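Local atomic coordinates of C2 domain protein (Scophthalmus maximus, PDB entry 3W56), a protein that binds calcium ions through a C2 domain, a fold that in many proteins docks onto phospholipid membranes, and may have wide pore channel activity. Residues T110-C115 with H124-L129; I83-V88 with V101-I106. One frame throughout, in Å; residues are numbered along the deposited sequence. Where two conformers were deposited one is given.

Contact 1 (T110-C115 with H124-L129); sequences THEHDC and HYMYTL
One face of the Tyr125 ring is covered by His113 CB, which stands 3.8 Å from the ring centroid in a CH-pi contact, while Cys115 CB comes to the ring's edge near CE2 and an ordered water bonded to the phenol OH lies in the ring plane. The Tyr127 ring has His113 at its edge, CD2 to CE2 3.6 Å, the two planes only 15° apart and neither ring over the other. His111 leans obliquely on the same tyrosine, its CD2 3.3 Å from Tyr127 OH. Both tyrosines hold CG between backbone N and carbonyl carbon (chi1 63° for Tyr125, 79° for Tyr127), which tips their rings across toward the histidines of the other strand. A second water joins His113 NE2 to Tyr127 OH, and that hydroxyl also bonds Lys107 N; Tyr125 OH pairs with Arg104. His111 and His113 face Tyr127 and Tyr125 as hydrogen-bonded pairs of an antiparallel beta hairpin at the border of one sheet of the C2 beta-sandwich, with His113 N 2.9 Å from Tyr125 O. Cutting Tyr125 back to alanine is likely to leave His113 CB without its aromatic floor and Arg104 NE without its hydroxyl partner. The face bearing Thr110, Glu112 and Asp114 mixes polar and apolar contacts. Asp114 OD2 lies in the ring plane of His124 and accepts a hydrogen bond from His124 ND1, ND1 to OD2 2.7 Å, although the donor stands above the carboxylate plane, the two flat groups being almost perpendicular. At the far end Thr110 OG1 and Thr128 OG1 share a hydrogen bond of 2.6 Å, and the bent Met126 chain brings CE to Thr110 CG2, 3.6 Å away.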
loop_
_atom_site.group_PDB
_atom_site.type_symbol
_atom_site.label_atom_id
_atom_site.label_comp_id
_atom_site.label_asym_id
_atom_site.label_seq_id
_atom_site.Cartn_x
_atom_site.Cartn_y
_atom_site.Cartn_z
ATOM N N THR A 110 -10.899 -3.052 -12.361
ATOM C CA THR A 110 -10.867 -2.385 -11.069
ATOM C C THR A 110 -11.113 -3.433 -9.981
ATOM O O THR A 110 -12.039 -4.255 -10.080
ATOM C CB THR A 110 -11.880 -1.243 -11.024
ATOM O OG1 THR A 110 -11.441 -0.220 -11.918
ATOM C CG2 THR A 110 -11.974 -0.621 -9.616
ATOM N N HIS A 111 -10.281 -3.411 -8.942
ATOM C CA HIS A 111 -10.278 -4.517 -7.931
ATOM C C HIS A 111 -10.184 -3.932 -6.534
ATOM O O HIS A 111 -9.446 -2.966 -6.316
ATOM C CB HIS A 111 -9.072 -5.445 -8.182
ATOM C CG HIS A 111 -9.062 -5.980 -9.572
ATOM N ND1 HIS A 111 -9.855 -7.047 -9.959
ATOM C CD2 HIS A 111 -8.467 -5.518 -10.697
ATOM C CE1 HIS A 111 -9.707 -7.245 -11.258
ATOM N NE2 HIS A 111 -8.870 -6.332 -11.726
ATOM N N GLU A 112 -10.948 -4.484 -5.592
ATOM C CA GLU A 112 -10.803 -4.147 -4.190
ATOM C C GLU A 112 -10.150 -5.318 -3.509
ATOM O O GLU A 112 -10.536 -6.510 -3.705
ATOM C CB GLU A 112 -12.147 -3.869 -3.529
ATOM C CG GLU A 112 -12.965 -2.803 -4.210
ATOM C CD GLU A 112 -14.409 -2.820 -3.714
ATOM O OE1 GLU A 112 -14.589 -2.814 -2.469
ATOM O OE2 GLU A 112 -15.338 -2.879 -4.551
ATOM N N HIS A 113 -9.170 -5.016 -2.678
ATOM C CA HIS A 113 -8.422 -6.054 -1.977
ATOM C C HIS A 113 -8.109 -5.771 -0.531
ATOM O O HIS A 113 -8.152 -4.637 -0.056
ATOM C CB HIS A 113 -7.081 -6.363 -2.711
ATOM C CG HIS A 113 -7.260 -7.038 -4.040
ATOM N ND1 HIS A 113 -7.740 -8.336 -4.140
ATOM C CD2 HIS A 113 -7.036 -6.618 -5.313
ATOM C CE1 HIS A 113 -7.820 -8.665 -5.419
ATOM N NE2 HIS A 113 -7.395 -7.641 -6.150
ATOM N N ASP A 114 -7.832 -6.856 0.204
ATOM C CA ASP A 114 -7.372 -6.782 1.572
ATOM C C ASP A 114 -5.979 -7.341 1.686
ATOM O O ASP A 114 -5.620 -8.367 1.036
ATOM C CB ASP A 114 -8.264 -7.646 2.484
ATOM C CG ASP A 114 -9.734 -7.295 2.342
ATOM O OD1 ASP A 114 -10.557 -8.220 2.338
ATOM O OD2 ASP A 114 -10.101 -6.099 2.238
ATOM N N CYS A 115 -5.184 -6.691 2.521
ATOM C CA CYS A 115 -3.847 -7.165 2.801
ATOM C C CYS A 115 -3.651 -7.356 4.330
ATOM O O CYS A 115 -3.709 -6.408 5.140
ATOM C CB CYS A 115 -2.862 -6.178 2.186
ATOM S SG CYS A 115 -1.276 -6.478 2.810
ATOM N N HIS A 124 -6.594 -2.130 3.354
ATOM C CA HIS A 124 -7.535 -2.279 2.258
ATOM C C HIS A 124 -7.132 -1.308 1.175
ATOM O O HIS A 124 -6.597 -0.255 1.487
ATOM C CB HIS A 124 -8.960 -1.903 2.716
ATOM C CG HIS A 124 -9.431 -2.647 3.928
ATOM N ND1 HIS A 124 -9.851 -3.951 3.848
ATOM C CD2 HIS A 124 -9.554 -2.281 5.229
ATOM C CE1 HIS A 124 -10.192 -4.381 5.055
ATOM N NE2 HIS A 124 -10.035 -3.392 5.912
ATOM N N TYR A 125 -7.299 -1.706 -0.055
ATOM C CA TYR A 125 -6.858 -0.840 -1.165
ATOM C C TYR A 125 -7.615 -1.223 -2.400
ATOM O O TYR A 125 -8.261 -2.287 -2.509
ATOM C CB TYR A 125 -5.353 -0.992 -1.369
ATOM C CG TYR A 125 -4.912 -2.387 -1.787
ATOM C CD1 TYR A 125 -4.683 -2.671 -3.165
ATOM C CD2 TYR A 125 -4.698 -3.401 -0.850
ATOM C CE1 TYR A 125 -4.227 -3.898 -3.576
ATOM C CE2 TYR A 125 -4.238 -4.689 -1.266
ATOM C CZ TYR A 125 -4.012 -4.919 -2.648
ATOM O OH TYR A 125 -3.541 -6.147 -3.116
ATOM N N MET A 126 -7.537 -0.354 -3.392
ATOM C CA MET A 126 -8.168 -0.588 -4.649
ATOM C C MET A 126 -7.088 -0.354 -5.682
ATOM O O MET A 126 -6.147 0.423 -5.467
ATOM C CB MET A 126 -9.336 0.367 -4.916
ATOM C CG MET A 126 -10.495 -0.030 -4.074
ATOM S SD MET A 126 -11.919 0.949 -4.523
ATOM C CE MET A 126 -12.184 0.465 -6.240
ATOM N N TYR A 127 -7.244 -1.039 -6.792
ATOM C CA TYR A 127 -6.446 -0.590 -7.955
ATOM C C TYR A 127 -7.214 -0.751 -9.205
ATOM O O TYR A 127 -8.124 -1.569 -9.324
ATOM C CB TYR A 127 -5.078 -1.318 -8.020
ATOM C CG TYR A 127 -5.177 -2.711 -8.575
ATOM C CD1 TYR A 127 -5.102 -2.947 -9.959
ATOM C CD2 TYR A 127 -5.358 -3.803 -7.728
ATOM C CE1 TYR A 127 -5.199 -4.277 -10.458
ATOM C CE2 TYR A 127 -5.444 -5.091 -8.202
ATOM C CZ TYR A 127 -5.370 -5.316 -9.572
ATOM O OH TYR A 127 -5.484 -6.635 -9.990
ATOM N N THR A 128 -6.864 0.079 -10.182
ATOM C CA THR A 128 -7.400 -0.004 -11.536
ATOM C C THR A 128 -6.240 -0.181 -12.534
ATOM O O THR A 128 -5.300 0.623 -12.525
ATOM C CB THR A 128 -8.216 1.261 -11.873
ATOM O OG1 THR A 128 -9.444 1.239 -11.107
ATOM C CG2 THR A 128 -8.614 1.246 -13.342
ATOM N N LEU A 129 -6.289 -1.246 -13.342
ATOM C CA LEU A 129 -5.347 -1.408 -14.443
ATOM C C LEU A 129 -6.118 -1.245 -15.752
ATOM O O LEU A 129 -7.068 -1.991 -16.058
ATOM C CB LEU A 129 -4.654 -2.760 -14.374
ATOM C CG LEU A 129 -3.589 -3.029 -15.459
ATOM C CD1 LEU A 129 -2.377 -2.177 -15.283
ATOM C CD2 LEU A 129 -3.257 -4.505 -15.276
HETATM O O HOH W 1 -6.807 -8.387 -8.697
HETATM O O HOH W 2 -3.470 -8.058 -0.991
#

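Contact 2 (I83-V88 with V101-I106); sequences ILRLEV and VCQRQI
Leu84 and Ile106 meet closely on the buried side of this pair of strands: Leu84 CB sits 3.5 Å from Ile106 CG2, tighter than usual for two carbons. Ile106 reaches it with the methyl branch that lies beside its own backbone N, the longer CG1 arm being turned between N and the carbonyl carbon (chi1 59°). The backbones run antiparallel, with Leu84 and Arg104, then Leu86 and Cys102, as hydrogen-bonded pairs; Leu86 N to Cys102 O is the shortest of their four bonds at 2.8 Å, and between these pairs Arg85 CA brings its hydrogen to the same Cys102 oxygen. The other face, carrying Ile83, Arg85, Glu87, Val101, Gln103 and Gln105, is looser and more polar, with both glutamines exposed. Here the extended Arg85 side chain places its guanidinium beside Val101, whose CG1 rests over one face, 3.7 Å from NH1. At the guanidinium edge, Glu87 OE2 is gripped side-on by two nitrogens, NE at 2.6 Å and NH2 at 2.9 Å; the NE bond uses the anti lone pair, whereas NH2 approaches from above the carboxylate plane. This salt bridge, together with the valine methyl, probably fixes the rotation of the planar group. Gln103 adds little: its OE1 lies near the guanidinium plane but accepts only a weak bond from NH1 at 3.4 Å, with the amide turned 88° to it. Glu87 CG packs along Val101 CG2, 3.6 Å away, and Glu87 OE1 is hydrogen-bonded to His89. Strand 83-90 lies between 97-105 and 44-50 in its sheet, while Leu84 and Leu86 point across the sandwich to Leu24, Leu26 and Tyr125 of the opposing sheet.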
loop_
_atom_site.group_PDB
_atom_site.type_symbol
_atom_site.label_atom_id
_atom_site.label_comp_id
_atom_site.label_asym_id
_atom_site.label_seq_id
_atom_site.Cartn_x
_atom_site.Cartn_y
_atom_site.Cartn_z
ATOM N N ILE A 83 3.810 -7.503 -10.503
ATOM C CA ILE A 83 3.583 -7.752 -9.102
ATOM C C ILE A 83 3.505 -6.407 -8.410
ATOM O O ILE A 83 4.510 -5.687 -8.292
ATOM C CB ILE A 83 4.674 -8.605 -8.473
ATOM C CG1 ILE A 83 4.665 -9.982 -9.152
ATOM C CG2 ILE A 83 4.393 -8.765 -6.981
ATOM C CD1 ILE A 83 3.282 -10.571 -9.232
ATOM N N LEU A 84 2.285 -6.095 -7.962
ATOM C CA LEU A 84 1.994 -4.956 -7.073
ATOM C C LEU A 84 2.400 -5.404 -5.677
ATOM O O LEU A 84 1.931 -6.415 -5.173
ATOM C CB LEU A 84 0.482 -4.517 -7.139
ATOM C CG LEU A 84 0.040 -3.527 -6.049
ATOM C CD1 LEU A 84 0.603 -2.120 -6.317
ATOM C CD2 LEU A 84 -1.496 -3.469 -5.971
ATOM N N ARG A 85 3.347 -4.703 -5.082
ATOM C CA ARG A 85 3.777 -4.971 -3.731
ATOM C C ARG A 85 3.567 -3.734 -2.819
ATOM O O ARG A 85 3.997 -2.568 -3.107
ATOM C CB ARG A 85 5.278 -5.405 -3.775
ATOM C CG ARG A 85 5.929 -5.451 -2.446
ATOM C CD ARG A 85 7.438 -5.564 -2.632
ATOM N NE ARG A 85 8.147 -5.652 -1.360
ATOM C CZ ARG A 85 8.443 -6.801 -0.751
ATOM N NH1 ARG A 85 8.076 -7.956 -1.303
ATOM N NH2 ARG A 85 9.121 -6.805 0.406
ATOM N N LEU A 86 2.939 -4.005 -1.690
ATOM C CA LEU A 86 2.554 -2.974 -0.742
ATOM C C LEU A 86 3.218 -3.322 0.553
ATOM O O LEU A 86 3.122 -4.419 1.055
ATOM C CB LEU A 86 1.032 -2.889 -0.586
ATOM C CG LEU A 86 0.259 -2.573 -1.847
ATOM C CD1 LEU A 86 -1.269 -2.383 -1.569
ATOM C CD2 LEU A 86 0.719 -1.330 -2.548
ATOM N N GLU A 87 3.934 -2.365 1.100
ATOM C CA GLU A 87 4.444 -2.579 2.422
ATOM C C GLU A 87 3.870 -1.514 3.339
ATOM O O GLU A 87 3.918 -0.309 3.007
ATOM C CB GLU A 87 5.967 -2.552 2.428
ATOM C CG GLU A 87 6.599 -3.470 1.422
ATOM C CD GLU A 87 8.086 -3.256 1.331
ATOM O OE1 GLU A 87 8.599 -2.413 2.105
ATOM O OE2 GLU A 87 8.720 -3.897 0.458
ATOM N N VAL A 88 3.415 -1.956 4.500
ATOM C CA VAL A 88 2.968 -1.053 5.554
ATOM C C VAL A 88 4.085 -0.944 6.599
ATOM O O VAL A 88 4.539 -1.959 7.152
ATOM C CB VAL A 88 1.662 -1.521 6.176
ATOM C CG1 VAL A 88 1.314 -0.636 7.362
ATOM C CG2 VAL A 88 0.542 -1.525 5.095
ATOM N N VAL A 101 3.613 -7.191 4.519
ATOM C CA VAL A 101 3.843 -7.066 3.066
ATOM C C VAL A 101 2.749 -7.792 2.275
ATOM O O VAL A 101 2.327 -8.908 2.639
ATOM C CB VAL A 101 5.225 -7.604 2.673
ATOM C CG1 VAL A 101 5.356 -7.814 1.150
ATOM C CG2 VAL A 101 6.276 -6.647 3.133
ATOM N N CYS A 102 2.266 -7.177 1.210
ATOM C CA CYS A 102 1.430 -7.939 0.295
ATOM C C CYS A 102 1.833 -7.798 -1.143
ATOM O O CYS A 102 2.291 -6.720 -1.625
ATOM C CB CYS A 102 -0.048 -7.677 0.499
ATOM S SG CYS A 102 -0.452 -8.170 2.155
ATOM N N GLN A 103 1.701 -8.928 -1.805
ATOM C CA GLN A 103 2.085 -9.108 -3.180
ATOM C C GLN A 103 0.921 -9.676 -3.956
ATOM O O GLN A 103 0.242 -10.638 -3.519
ATOM C CB GLN A 103 3.246 -10.072 -3.245
ATOM C CG GLN A 103 4.526 -9.487 -2.688
ATOM C CD GLN A 103 5.741 -10.306 -3.101
ATOM O OE1 GLN A 103 6.653 -9.790 -3.751
ATOM N NE2 GLN A 103 5.747 -11.591 -2.736
ATOM N N ARG A 104 0.698 -9.100 -5.123
ATOM C CA ARG A 104 -0.436 -9.480 -5.939
ATOM C C ARG A 104 -0.141 -9.253 -7.426
ATOM O O ARG A 104 0.350 -8.199 -7.793
ATOM C CB ARG A 104 -1.607 -8.610 -5.527
ATOM C CG ARG A 104 -2.754 -8.691 -6.425
ATOM C CD ARG A 104 -3.891 -8.005 -5.787
ATOM N NE ARG A 104 -4.208 -8.491 -4.450
ATOM C CZ ARG A 104 -4.744 -9.698 -4.186
ATOM N NH1 ARG A 104 -5.021 -10.547 -5.178
ATOM N NH2 ARG A 104 -5.025 -10.054 -2.924
ATOM N N GLN A 105 -0.496 -10.209 -8.272
ATOM C CA GLN A 105 -0.366 -9.973 -9.705
ATOM C C GLN A 105 -1.531 -9.118 -10.155
ATOM O O GLN A 105 -2.690 -9.427 -9.878
ATOM C CB GLN A 105 -0.356 -11.278 -10.476
ATOM C CG GLN A 105 1.047 -11.780 -10.862
ATOM C CD GLN A 105 1.022 -13.196 -11.431
ATOM O OE1 GLN A 105 0.025 -13.946 -11.267
ATOM N NE2 GLN A 105 2.097 -13.573 -12.114
ATOM N N ILE A 106 -1.235 -8.020 -10.857
ATOM C CA ILE A 106 -2.312 -7.138 -11.261
ATOM C C ILE A 106 -2.989 -7.582 -12.565
ATOM O O ILE A 106 -2.344 -8.103 -13.482
ATOM C CB ILE A 106 -1.817 -5.708 -11.375
ATOM C CG1 ILE A 106 -0.682 -5.685 -12.415
ATOM C CG2 ILE A 106 -1.263 -5.272 -10.046
ATOM C CD1 ILE A 106 -0.259 -4.262 -12.839
#

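Contact 2 closes before contact 1 opens, and strand 97-105 leads directly into strand 109-116, so two successive hairpins supply strands to the two facing sheets of the C2 sandwich. The centres of contacts 1 and 2 lie about 10 Å apart. Each hairpin ends its sheet with an outermost strand, 97-105 in one and 109-116 in the other, and these two are tied together covalently by the Cys102-Cys115 disulfide. Arg104 and Ile106 of contact 2 pack against His113 and Tyr127 of contact 1, closing this side of the sandwich. Contact 1 is remote from the calcium sites, whereas strands 83-90 and 97-105 extend beyond contact 2 to the calcium ligands Asp90 and Asp97.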